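Local coordinates for protein monovalent Na+/H+ antiporter subunit A (Dietzia sp. DQ12-45-1b, PDB 7D3U) that probably exchanges sodium ions for protons across the cell membrane as the large subunit A of the bacterial Mrp antiporter complex, at residues G25-L36 / M88-S99; I757-R768 / A907-R917. All coordinates share one frame; numbering follows the deposited sequence.

Contact 1 of 2, residues G25-L36 / M88-S99. With LMT (dodecyl-beta-D-maltoside), chain X; LMT (dodecyl-beta-D-maltoside), chain Y.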
loop_
_atom_site.group_PDB
_atom_site.type_symbol
_atom_site.label_atom_id
_atom_site.label_comp_id
_atom_site.label_asym_id
_atom_site.label_seq_id
_atom_site.Cartn_x
_atom_site.Cartn_y
_atom_site.Cartn_z
ATOM N N GLY B 25 -5.742 -37.642 -34.152
ATOM C CA GLY B 25 -6.860 -36.984 -33.502
ATOM C C GLY B 25 -7.278 -37.623 -32.194
ATOM O O GLY B 25 -7.121 -37.024 -31.127
ATOM N N ARG B 26 -7.806 -38.843 -32.262
ATOM C CA ARG B 26 -8.130 -39.608 -31.069
ATOM C C ARG B 26 -7.320 -40.884 -30.932
ATOM O O ARG B 26 -7.291 -41.457 -29.839
ATOM C CB ARG B 26 -9.622 -39.969 -31.040
ATOM C CG ARG B 26 -10.025 -41.007 -32.069
ATOM C CD ARG B 26 -11.501 -41.326 -31.976
ATOM N NE ARG B 26 -11.886 -42.395 -32.891
ATOM C CZ ARG B 26 -13.094 -42.946 -32.927
ATOM N NH1 ARG B 26 -13.357 -43.913 -33.794
ATOM N NH2 ARG B 26 -14.039 -42.530 -32.097
ATOM N N ASP B 27 -6.664 -41.344 -31.999
ATOM C CA ASP B 27 -5.826 -42.533 -31.919
ATOM C C ASP B 27 -4.580 -42.319 -31.076
ATOM O O ASP B 27 -3.841 -43.280 -30.846
ATOM C CB ASP B 27 -5.420 -42.991 -33.319
ATOM C CG ASP B 27 -6.596 -43.070 -34.268
ATOM O OD1 ASP B 27 -7.724 -43.327 -33.798
ATOM O OD2 ASP B 27 -6.391 -42.877 -35.484
ATOM N N ALA B 28 -4.329 -41.093 -30.611
ATOM C CA ALA B 28 -3.183 -40.841 -29.747
ATOM C C ALA B 28 -3.276 -41.606 -28.438
ATOM O O ALA B 28 -2.265 -41.750 -27.743
ATOM C CB ALA B 28 -3.050 -39.347 -29.464
ATOM N N GLY B 29 -4.464 -42.088 -28.079
ATOM C CA GLY B 29 -4.586 -42.947 -26.921
ATOM C C GLY B 29 -3.980 -44.321 -27.098
ATOM O O GLY B 29 -3.826 -45.038 -26.104
ATOM N N TRP B 30 -3.641 -44.705 -28.327
ATOM C CA TRP B 30 -3.026 -46.003 -28.572
ATOM C C TRP B 30 -1.537 -45.989 -28.230
ATOM O O TRP B 30 -1.068 -46.909 -27.548
ATOM C CB TRP B 30 -3.242 -46.446 -30.022
ATOM C CG TRP B 30 -4.625 -46.935 -30.312
ATOM C CD1 TRP B 30 -5.454 -46.500 -31.302
ATOM C CD2 TRP B 30 -5.342 -47.957 -29.610
ATOM N NE1 TRP B 30 -6.642 -47.185 -31.260
ATOM C CE2 TRP B 30 -6.597 -48.088 -30.232
ATOM C CE3 TRP B 30 -5.043 -48.777 -28.519
ATOM C CZ2 TRP B 30 -7.554 -48.996 -29.796
ATOM C CZ3 TRP B 30 -5.994 -49.679 -28.090
ATOM C CH2 TRP B 30 -7.234 -49.781 -28.725
ATOM N N PRO B 31 -0.751 -44.999 -28.677
ATOM C CA PRO B 31 0.648 -44.957 -28.222
ATOM C C PRO B 31 0.774 -44.792 -26.721
ATOM O O PRO B 31 1.543 -45.520 -26.084
ATOM C CB PRO B 31 1.224 -43.758 -28.986
ATOM C CG PRO B 31 0.380 -43.644 -30.183
ATOM C CD PRO B 31 -0.996 -43.973 -29.705
ATOM N N LEU B 32 0.023 -43.855 -26.135
ATOM C CA LEU B 32 0.099 -43.635 -24.695
ATOM C C LEU B 32 -0.250 -44.899 -23.921
ATOM O O LEU B 32 0.421 -45.237 -22.940
ATOM C CB LEU B 32 -0.819 -42.482 -24.293
ATOM C CG LEU B 32 -0.527 -41.163 -25.008
ATOM C CD1 LEU B 32 -1.532 -40.100 -24.617
ATOM C CD2 LEU B 32 0.882 -40.699 -24.704
ATOM N N ALA B 33 -1.288 -45.618 -24.353
ATOM C CA ALA B 33 -1.614 -46.893 -23.722
ATOM C C ALA B 33 -0.438 -47.857 -23.792
ATOM O O ALA B 33 -0.182 -48.606 -22.845
ATOM C CB ALA B 33 -2.847 -47.508 -24.379
ATOM N N ALA B 34 0.286 -47.853 -24.907
ATOM C CA ALA B 34 1.480 -48.670 -25.061
ATOM C C ALA B 34 2.745 -47.949 -24.622
ATOM O O ALA B 34 3.837 -48.510 -24.749
ATOM C CB ALA B 34 1.626 -49.126 -26.515
ATOM N N MET B 35 2.626 -46.721 -24.120
ATOM C CA MET B 35 3.756 -45.980 -23.580
ATOM C C MET B 35 3.638 -45.728 -22.089
ATOM O O MET B 35 4.658 -45.664 -21.402
ATOM C CB MET B 35 3.905 -44.636 -24.303
ATOM C CG MET B 35 5.255 -43.972 -24.141
ATOM S SD MET B 35 5.244 -42.293 -24.795
ATOM C CE MET B 35 4.293 -42.522 -26.293
ATOM N N LEU B 36 2.417 -45.589 -21.580
ATOM C CA LEU B 36 2.172 -45.473 -20.151
ATOM C C LEU B 36 2.065 -46.824 -19.467
ATOM O O LEU B 36 2.241 -46.903 -18.247
ATOM C CB LEU B 36 0.886 -44.684 -19.907
ATOM C CG LEU B 36 0.691 -44.008 -18.558
ATOM C CD1 LEU B 36 1.659 -42.854 -18.399
ATOM C CD2 LEU B 36 -0.742 -43.532 -18.456
ATOM N N MET B 88 -6.416 -45.333 -21.470
ATOM C CA MET B 88 -6.015 -44.713 -22.729
ATOM C C MET B 88 -6.466 -45.551 -23.918
ATOM O O MET B 88 -6.953 -45.013 -24.920
ATOM C CB MET B 88 -4.503 -44.515 -22.769
ATOM C CG MET B 88 -3.984 -43.544 -21.740
ATOM S SD MET B 88 -4.979 -42.056 -21.628
ATOM C CE MET B 88 -4.287 -41.368 -20.136
ATOM N N ALA B 89 -6.307 -46.873 -23.823
ATOM C CA ALA B 89 -6.754 -47.749 -24.898
ATOM C C ALA B 89 -8.263 -47.676 -25.088
ATOM O O ALA B 89 -8.756 -47.836 -26.210
ATOM C CB ALA B 89 -6.324 -49.186 -24.614
ATOM N N TYR B 90 -9.009 -47.438 -24.010
ATOM C CA TYR B 90 -10.457 -47.301 -24.127
ATOM C C TYR B 90 -10.852 -45.921 -24.644
ATOM O O TYR B 90 -11.800 -45.794 -25.427
ATOM C CB TYR B 90 -11.104 -47.581 -22.773
ATOM C CG TYR B 90 -12.507 -47.056 -22.618
ATOM C CD1 TYR B 90 -13.594 -47.786 -23.071
ATOM C CD2 TYR B 90 -12.747 -45.841 -21.995
ATOM C CE1 TYR B 90 -14.876 -47.314 -22.922
ATOM C CE2 TYR B 90 -14.026 -45.362 -21.843
ATOM C CZ TYR B 90 -15.085 -46.102 -22.308
ATOM O OH TYR B 90 -16.362 -45.626 -22.159
ATOM N N SER B 91 -10.133 -44.880 -24.223
ATOM C CA SER B 91 -10.444 -43.517 -24.626
ATOM C C SER B 91 -10.041 -43.228 -26.061
ATOM O O SER B 91 -10.561 -42.279 -26.656
ATOM C CB SER B 91 -9.752 -42.527 -23.694
ATOM O OG SER B 91 -10.009 -41.197 -24.101
ATOM N N SER B 92 -9.121 -44.010 -26.626
ATOM C CA SER B 92 -8.789 -43.826 -28.033
ATOM C C SER B 92 -9.985 -44.121 -28.926
ATOM O O SER B 92 -10.072 -43.594 -30.039
ATOM C CB SER B 92 -7.615 -44.717 -28.421
ATOM O OG SER B 92 -7.325 -44.572 -29.796
ATOM N N ARG B 93 -10.909 -44.963 -28.463
ATOM C CA ARG B 93 -12.138 -45.243 -29.191
ATOM C C ARG B 93 -13.369 -44.593 -28.580
ATOM O O ARG B 93 -14.393 -44.495 -29.261
ATOM C CB ARG B 93 -12.374 -46.756 -29.285
ATOM C CG ARG B 93 -11.565 -47.446 -30.366
ATOM C CD ARG B 93 -11.571 -46.649 -31.654
ATOM N NE ARG B 93 -10.512 -47.076 -32.562
ATOM C CZ ARG B 93 -9.967 -46.295 -33.489
ATOM N NH1 ARG B 93 -9.007 -46.764 -34.273
ATOM N NH2 ARG B 93 -10.378 -45.044 -33.630
ATOM N N TYR B 94 -13.299 -44.153 -27.322
ATOM C CA TYR B 94 -14.451 -43.504 -26.705
ATOM C C TYR B 94 -14.645 -42.093 -27.247
ATOM O O TYR B 94 -15.763 -41.702 -27.600
ATOM C CB TYR B 94 -14.285 -43.474 -25.187
ATOM C CG TYR B 94 -15.199 -42.493 -24.494
ATOM C CD1 TYR B 94 -16.502 -42.837 -24.176
ATOM C CD2 TYR B 94 -14.760 -41.219 -24.162
ATOM C CE1 TYR B 94 -17.338 -41.944 -23.545
ATOM C CE2 TYR B 94 -15.590 -40.320 -23.532
ATOM C CZ TYR B 94 -16.879 -40.688 -23.225
ATOM O OH TYR B 94 -17.711 -39.794 -22.595
ATOM N N LEU B 95 -13.570 -41.311 -27.303
ATOM C CA LEU B 95 -13.670 -39.924 -27.732
ATOM C C LEU B 95 -14.166 -39.833 -29.170
ATOM O O LEU B 95 -13.985 -40.750 -29.975
ATOM C CB LEU B 95 -12.315 -39.228 -27.606
ATOM C CG LEU B 95 -11.704 -39.145 -26.208
ATOM C CD1 LEU B 95 -10.420 -38.342 -26.244
ATOM C CD2 LEU B 95 -12.687 -38.530 -25.234
ATOM N N GLY B 96 -14.804 -38.710 -29.487
ATOM C CA GLY B 96 -15.291 -38.497 -30.832
ATOM C C GLY B 96 -14.164 -38.321 -31.830
ATOM O O GLY B 96 -13.010 -38.073 -31.481
ATOM N N ARG B 97 -14.514 -38.453 -33.110
ATOM C CA ARG B 97 -13.540 -38.342 -34.196
ATOM C C ARG B 97 -13.186 -36.871 -34.411
ATOM O O ARG B 97 -13.477 -36.259 -35.440
ATOM C CB ARG B 97 -14.082 -38.978 -35.468
ATOM C CG ARG B 97 -14.076 -40.494 -35.455
ATOM C CD ARG B 97 -15.479 -41.049 -35.291
ATOM N NE ARG B 97 -15.516 -42.502 -35.422
ATOM C CZ ARG B 97 -15.537 -43.147 -36.584
ATOM N NH1 ARG B 97 -15.526 -42.469 -37.723
ATOM N NH2 ARG B 97 -15.571 -44.472 -36.607
ATOM N N GLY B 98 -12.538 -36.298 -33.395
ATOM C CA GLY B 98 -12.085 -34.928 -33.443
ATOM C C GLY B 98 -10.589 -34.828 -33.700
ATOM O O GLY B 98 -9.862 -35.817 -33.749
ATOM N N SER B 99 -10.137 -33.589 -33.867
ATOM C CA SER B 99 -8.725 -33.294 -34.075
ATOM C C SER B 99 -8.050 -32.712 -32.847
ATOM O O SER B 99 -6.873 -32.988 -32.608
ATOM C CB SER B 99 -8.553 -32.324 -35.248
ATOM O OG SER B 99 -7.371 -31.557 -35.100
HETATM C C1 LMT X . -3.699 -52.508 -22.771
HETATM C C2 LMT X . -4.308 -52.521 -24.085
HETATM C C3 LMT X . -5.522 -53.024 -24.491
HETATM C C4 LMT X . -5.932 -53.444 -25.806
HETATM C C5 LMT X . -6.334 -52.761 -26.945
HETATM C C6 LMT X . -6.793 -53.783 -27.527
HETATM C C7 LMT X . -6.862 -53.108 -28.655
HETATM C C8 LMT X . -6.721 -53.578 -29.947
HETATM C C9 LMT X . -7.733 -54.221 -30.734
HETATM C C10 LMT X . -8.248 -54.005 -32.179
HETATM C C11 LMT X . -8.296 -55.237 -33.106
HETATM C C12 LMT X . -9.084 -55.262 -34.384
HETATM C C1 LMT Y . -1.806 -50.933 -28.020
HETATM C C2 LMT Y . -2.227 -51.576 -29.306
HETATM C C3 LMT Y . -2.478 -50.657 -30.456
HETATM C C4 LMT Y . -3.380 -51.379 -31.422
HETATM C C5 LMT Y . -3.912 -50.426 -32.437
HETATM C C6 LMT Y . -5.187 -50.907 -33.047
HETATM C C7 LMT Y . -5.800 -49.814 -33.871
HETATM C C8 LMT Y . -6.816 -50.409 -34.781
HETATM C C9 LMT Y . -7.472 -49.429 -35.700
HETATM C C10 LMT Y . -6.426 -48.949 -36.667
HETATM C C11 LMT Y . -7.038 -48.291 -37.861
HETATM C C12 LMT Y . -7.590 -46.946 -37.531
#
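Arg26 reaches the end of the helix at 88-94 and gives NH2 to the carbonyl O of Leu95, 2.8 Å away; the N-H...O angle is 160° and the oxygen lies in the guanidinium plane. CG of Arg26 sits between the backbone N and carbonyl carbon (chi1 71°), the chain then extended to NE. The backbone O of Arg26 accepts from Ser92 OG at 3.1 Å, the hydroxyl tilted from the carbonyl plane. Asp27 OD1 makes a salt bridge to Arg93 NH2 (3.2 Å), carboxylate and guanidinium 75° apart. That carboxylate probably offsets some of the positive charge that Arg93 shares with Arg26. The Trp30 indole lies between protein and detergent: Ser92 CB stands over the five-membered ring, 3.9 Å from its centroid, while the dodecyl chain of one maltoside crosses the other face and a second meets CZ3. Ala89 CB touches Trp30 CZ3, at 3.5 Å. With an alanine at Trp30, Ser92 and Ala89 would probably lose their aromatic cover and a gap would open beside both alkyl chains. Gly29 lets the antiparallel helices, axes 7.7 Å apart, come close. Charged at the helix ends and apolar beyond, the contact is consistent with a place at the membrane edge.

Contact 2 of 2, residues I757-R768 / A907-R917; sequences ILALHARRALPR and AAIDKLGGDDR
Leu760 and Lys911 lie alongside one another, their side chains running opposite ways, where the helices 757-762 and 907-912 end. Leu760 CD1 lies 3.5 Å from Lys911 CB and also meets Leu912 CD2 at 3.8 Å. The lysine chain bends at chi2 and again at chi3, which carries CD past Ile757 and brings Lys911 NZ within 3.3 Å of His761 NE2, the two side chains crossing at about a right angle. Tyr850 of helix 850-866 packs against Lys911, Ile757 and Ala907. These are the last turns of two predicted transmembrane helices, the first in the MbhE-related part of the chain; they run nearly parallel, 10° between axes 10.4 Å apart, and both segments run on as loops. There Asp915 meets Pro767 and Arg768: Asp915 OD2 rests 3.5 Å from Pro767 CB and takes a weak hydrogen bond from Arg768 N, also 3.5 Å long. The Arg768 guanidinium passes Gly914 CA and forms its salt bridge with Asp841. Arg764 brings NE over a face of the Arg917 guanidinium, two donors with no bond between them and planes 76° apart. Just after helix 757-762, Arg763 hydrogen-bonds to backbone carbonyls of neighbouring subunits C and D.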
loop_
_atom_site.group_PDB
_atom_site.type_symbol
_atom_site.label_atom_id
_atom_site.label_comp_id
_atom_site.label_asym_id
_atom_site.label_seq_id
_atom_site.Cartn_x
_atom_site.Cartn_y
_atom_site.Cartn_z
ATOM N N ILE B 757 0.624 19.695 -11.927
ATOM C CA ILE B 757 0.340 19.845 -13.354
ATOM C C ILE B 757 -0.533 18.695 -13.846
ATOM O O ILE B 757 -1.550 18.903 -14.518
ATOM C CB ILE B 757 1.649 19.938 -14.157
ATOM C CG1 ILE B 757 2.408 21.212 -13.795
ATOM C CG2 ILE B 757 1.360 19.903 -15.644
ATOM C CD1 ILE B 757 3.572 21.498 -14.709
ATOM N N LEU B 758 -0.148 17.463 -13.509
ATOM C CA LEU B 758 -0.903 16.297 -13.959
ATOM C C LEU B 758 -2.315 16.290 -13.390
ATOM O O LEU B 758 -3.271 15.935 -14.087
ATOM C CB LEU B 758 -0.169 15.016 -13.573
ATOM C CG LEU B 758 1.092 14.696 -14.370
ATOM C CD1 LEU B 758 1.639 13.345 -13.958
ATOM C CD2 LEU B 758 0.796 14.724 -15.855
ATOM N N ALA B 759 -2.468 16.673 -12.122
ATOM C CA ALA B 759 -3.782 16.661 -11.493
ATOM C C ALA B 759 -4.705 17.688 -12.131
ATOM O O ALA B 759 -5.868 17.392 -12.424
ATOM C CB ALA B 759 -3.648 16.914 -9.993
ATOM N N LEU B 760 -4.206 18.902 -12.361
ATOM C CA LEU B 760 -5.045 19.914 -12.987
ATOM C C LEU B 760 -5.187 19.718 -14.489
ATOM O O LEU B 760 -6.001 20.407 -15.112
ATOM C CB LEU B 760 -4.506 21.311 -12.686
ATOM C CG LEU B 760 -4.691 21.706 -11.222
ATOM C CD1 LEU B 760 -4.434 23.180 -11.017
ATOM C CD2 LEU B 760 -6.088 21.345 -10.753
ATOM N N HIS B 761 -4.421 18.806 -15.085
ATOM C CA HIS B 761 -4.691 18.383 -16.452
ATOM C C HIS B 761 -5.686 17.236 -16.522
ATOM O O HIS B 761 -6.381 17.089 -17.533
ATOM C CB HIS B 761 -3.394 17.968 -17.146
ATOM C CG HIS B 761 -2.698 19.090 -17.843
ATOM N ND1 HIS B 761 -1.590 18.899 -18.639
ATOM C CD2 HIS B 761 -2.952 20.419 -17.867
ATOM C CE1 HIS B 761 -1.192 20.061 -19.124
ATOM N NE2 HIS B 761 -2.002 21.000 -18.670
ATOM N N ALA B 762 -5.768 16.417 -15.472
ATOM C CA ALA B 762 -6.665 15.269 -15.488
ATOM C C ALA B 762 -8.088 15.640 -15.101
ATOM O O ALA B 762 -9.038 15.029 -15.598
ATOM C CB ALA B 762 -6.140 14.179 -14.554
ATOM N N ARG B 763 -8.261 16.622 -14.221
ATOM C CA ARG B 763 -9.583 17.037 -13.780
ATOM C C ARG B 763 -9.657 18.554 -13.755
ATOM O O ARG B 763 -8.729 19.220 -13.290
ATOM C CB ARG B 763 -9.915 16.483 -12.390
ATOM C CG ARG B 763 -10.129 14.986 -12.352
ATOM C CD ARG B 763 -10.940 14.581 -11.137
ATOM N NE ARG B 763 -12.165 15.363 -11.015
ATOM C CZ ARG B 763 -13.295 15.088 -11.656
ATOM N NH1 ARG B 763 -13.359 14.043 -12.469
ATOM N NH2 ARG B 763 -14.361 15.855 -11.485
ATOM N N ARG B 764 -10.764 19.092 -14.255
ATOM C CA ARG B 764 -10.990 20.530 -14.199
ATOM C C ARG B 764 -11.142 20.963 -12.749
ATOM O O ARG B 764 -11.992 20.437 -12.024
ATOM C CB ARG B 764 -12.233 20.905 -15.001
ATOM C CG ARG B 764 -11.941 21.561 -16.337
ATOM C CD ARG B 764 -11.278 22.913 -16.161
ATOM N NE ARG B 764 -10.779 23.441 -17.427
ATOM C CZ ARG B 764 -9.526 23.312 -17.847
ATOM N NH1 ARG B 764 -9.160 23.826 -19.013
ATOM N NH2 ARG B 764 -8.638 22.669 -17.103
ATOM N N ALA B 765 -10.316 21.914 -12.324
ATOM C CA ALA B 765 -10.464 22.472 -10.991
ATOM C C ALA B 765 -11.788 23.217 -10.883
ATOM O O ALA B 765 -12.341 23.691 -11.878
ATOM C CB ALA B 765 -9.302 23.411 -10.671
ATOM N N LEU B 766 -12.306 23.298 -9.663
ATOM C CA LEU B 766 -13.543 24.028 -9.439
ATOM C C LEU B 766 -13.381 25.477 -9.890
ATOM O O LEU B 766 -12.338 26.090 -9.642
ATOM C CB LEU B 766 -13.934 23.984 -7.962
ATOM C CG LEU B 766 -14.264 22.615 -7.378
ATOM C CD1 LEU B 766 -14.904 22.773 -6.013
ATOM C CD2 LEU B 766 -15.180 21.855 -8.314
ATOM N N PRO B 767 -14.377 26.049 -10.558
ATOM C CA PRO B 767 -14.281 27.459 -10.936
ATOM C C PRO B 767 -14.367 28.345 -9.708
ATOM O O PRO B 767 -14.941 27.967 -8.684
ATOM C CB PRO B 767 -15.489 27.668 -11.861
ATOM C CG PRO B 767 -15.995 26.287 -12.178
ATOM C CD PRO B 767 -15.638 25.444 -11.006
ATOM N N ARG B 768 -13.773 29.529 -9.814
ATOM C CA ARG B 768 -13.797 30.473 -8.705
ATOM C C ARG B 768 -15.237 30.796 -8.338
ATOM O O ARG B 768 -16.030 31.199 -9.194
ATOM C CB ARG B 768 -13.031 31.742 -9.073
ATOM C CG ARG B 768 -13.393 32.944 -8.230
ATOM C CD ARG B 768 -12.439 34.097 -8.474
ATOM N NE ARG B 768 -11.912 34.099 -9.834
ATOM C CZ ARG B 768 -10.618 34.130 -10.131
ATOM N NH1 ARG B 768 -9.716 34.163 -9.162
ATOM N NH2 ARG B 768 -10.226 34.131 -11.396
ATOM N N ALA B 907 4.535 26.769 -11.143
ATOM C CA ALA B 907 3.477 25.853 -11.557
ATOM C C ALA B 907 2.272 25.954 -10.631
ATOM O O ALA B 907 1.125 26.033 -11.087
ATOM C CB ALA B 907 4.008 24.421 -11.595
ATOM N N ALA B 908 2.518 25.971 -9.319
ATOM C CA ALA B 908 1.415 26.003 -8.364
ATOM C C ALA B 908 0.630 27.304 -8.444
ATOM O O ALA B 908 -0.563 27.322 -8.124
ATOM C CB ALA B 908 1.942 25.788 -6.947
ATOM N N ILE B 909 1.266 28.396 -8.861
ATOM C CA ILE B 909 0.562 29.669 -8.976
ATOM C C ILE B 909 -0.133 29.803 -10.325
ATOM O O ILE B 909 -1.242 30.336 -10.407
ATOM C CB ILE B 909 1.534 30.838 -8.722
ATOM C CG1 ILE B 909 2.051 30.801 -7.287
ATOM C CG2 ILE B 909 0.854 32.167 -8.989
ATOM C CD1 ILE B 909 0.970 30.941 -6.254
ATOM N N ASP B 910 0.484 29.316 -11.401
ATOM C CA ASP B 910 -0.107 29.479 -12.722
ATOM C C ASP B 910 -1.238 28.493 -12.971
ATOM O O ASP B 910 -2.182 28.815 -13.702
ATOM C CB ASP B 910 0.967 29.324 -13.799
ATOM C CG ASP B 910 0.380 29.112 -15.177
ATOM O OD1 ASP B 910 -0.390 29.980 -15.637
ATOM O OD2 ASP B 910 0.680 28.075 -15.801
ATOM N N LYS B 911 -1.178 27.300 -12.378
ATOM C CA LYS B 911 -2.234 26.325 -12.618
ATOM C C LYS B 911 -3.447 26.577 -11.729
ATOM O O LYS B 911 -4.588 26.427 -12.179
ATOM C CB LYS B 911 -1.696 24.910 -12.405
ATOM C CG LYS B 911 -0.600 24.509 -13.374
ATOM C CD LYS B 911 -1.150 23.684 -14.525
ATOM C CE LYS B 911 -1.450 24.550 -15.732
ATOM N NZ LYS B 911 -1.827 23.732 -16.917
ATOM N N LEU B 912 -3.224 26.961 -10.473
ATOM C CA LEU B 912 -4.319 27.180 -9.538
ATOM C C LEU B 912 -4.878 28.594 -9.594
ATOM O O LEU B 912 -6.065 28.792 -9.313
ATOM C CB LEU B 912 -3.864 26.873 -8.111
ATOM C CG LEU B 912 -3.770 25.396 -7.735
ATOM C CD1 LEU B 912 -3.054 25.227 -6.410
ATOM C CD2 LEU B 912 -5.154 24.779 -7.677
ATOM N N GLY B 913 -4.059 29.582 -9.943
ATOM C CA GLY B 913 -4.513 30.956 -9.973
ATOM C C GLY B 913 -5.550 31.233 -11.041
ATOM O O GLY B 913 -5.249 31.186 -12.236
ATOM N N GLY B 914 -6.777 31.523 -10.622
ATOM C CA GLY B 914 -7.833 31.824 -11.565
ATOM C C GLY B 914 -8.260 30.604 -12.367
ATOM O O GLY B 914 -7.938 29.459 -12.049
ATOM N N ASP B 915 -9.006 30.878 -13.438
ATOM C CA ASP B 915 -9.454 29.833 -14.349
ATOM C C ASP B 915 -8.760 29.935 -15.702
ATOM O O ASP B 915 -8.055 29.003 -16.101
ATOM C CB ASP B 915 -10.976 29.912 -14.522
ATOM C CG ASP B 915 -11.726 29.472 -13.281
ATOM O OD1 ASP B 915 -11.103 28.846 -12.398
ATOM O OD2 ASP B 915 -12.940 29.751 -13.186
ATOM N N ASP B 916 -8.930 31.058 -16.394
ATOM C CA ASP B 916 -8.177 31.432 -17.594
ATOM C C ASP B 916 -7.922 30.233 -18.511
ATOM O O ASP B 916 -6.785 29.874 -18.816
ATOM C CB ASP B 916 -6.868 32.117 -17.209
ATOM C CG ASP B 916 -6.186 32.790 -18.386
ATOM O OD1 ASP B 916 -6.629 32.607 -19.538
ATOM O OD2 ASP B 916 -5.214 33.534 -18.152
ATOM N N ARG B 917 -9.012 29.602 -18.944
ATOM C CA ARG B 917 -8.927 28.484 -19.884
ATOM C C ARG B 917 -8.540 29.042 -21.250
ATOM O O ARG B 917 -9.380 29.365 -22.093
ATOM C CB ARG B 917 -10.240 27.716 -19.945
ATOM C CG ARG B 917 -10.618 27.003 -18.663
ATOM C CD ARG B 917 -12.124 26.873 -18.552
ATOM N NE ARG B 917 -12.665 26.070 -19.643
ATOM C CZ ARG B 917 -13.323 24.929 -19.473
ATOM N NH1 ARG B 917 -13.525 24.454 -18.252
ATOM N NH2 ARG B 917 -13.779 24.262 -20.525
#

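In the fold
Contacts 1 and 2 belong to distant parts of one long chain: their centres lie 69 Å apart, their nearest atoms about 50 Å, and contact 1 closes before contact 2 opens. Each brings together two helix ends and the loops that adjoin them, but the helices at 29-36 and 88-94 run antiparallel whereas those at 757-762 and 907-912 run nearly parallel. The surroundings differ too. Two detergent alkyl chains border contact 1, which no other protein chain touches; contact 2 meets subunits C, D and F. Contact 1 includes part of the complex I-related N-terminal family region, while 757-768 falls within the MbhE-related region.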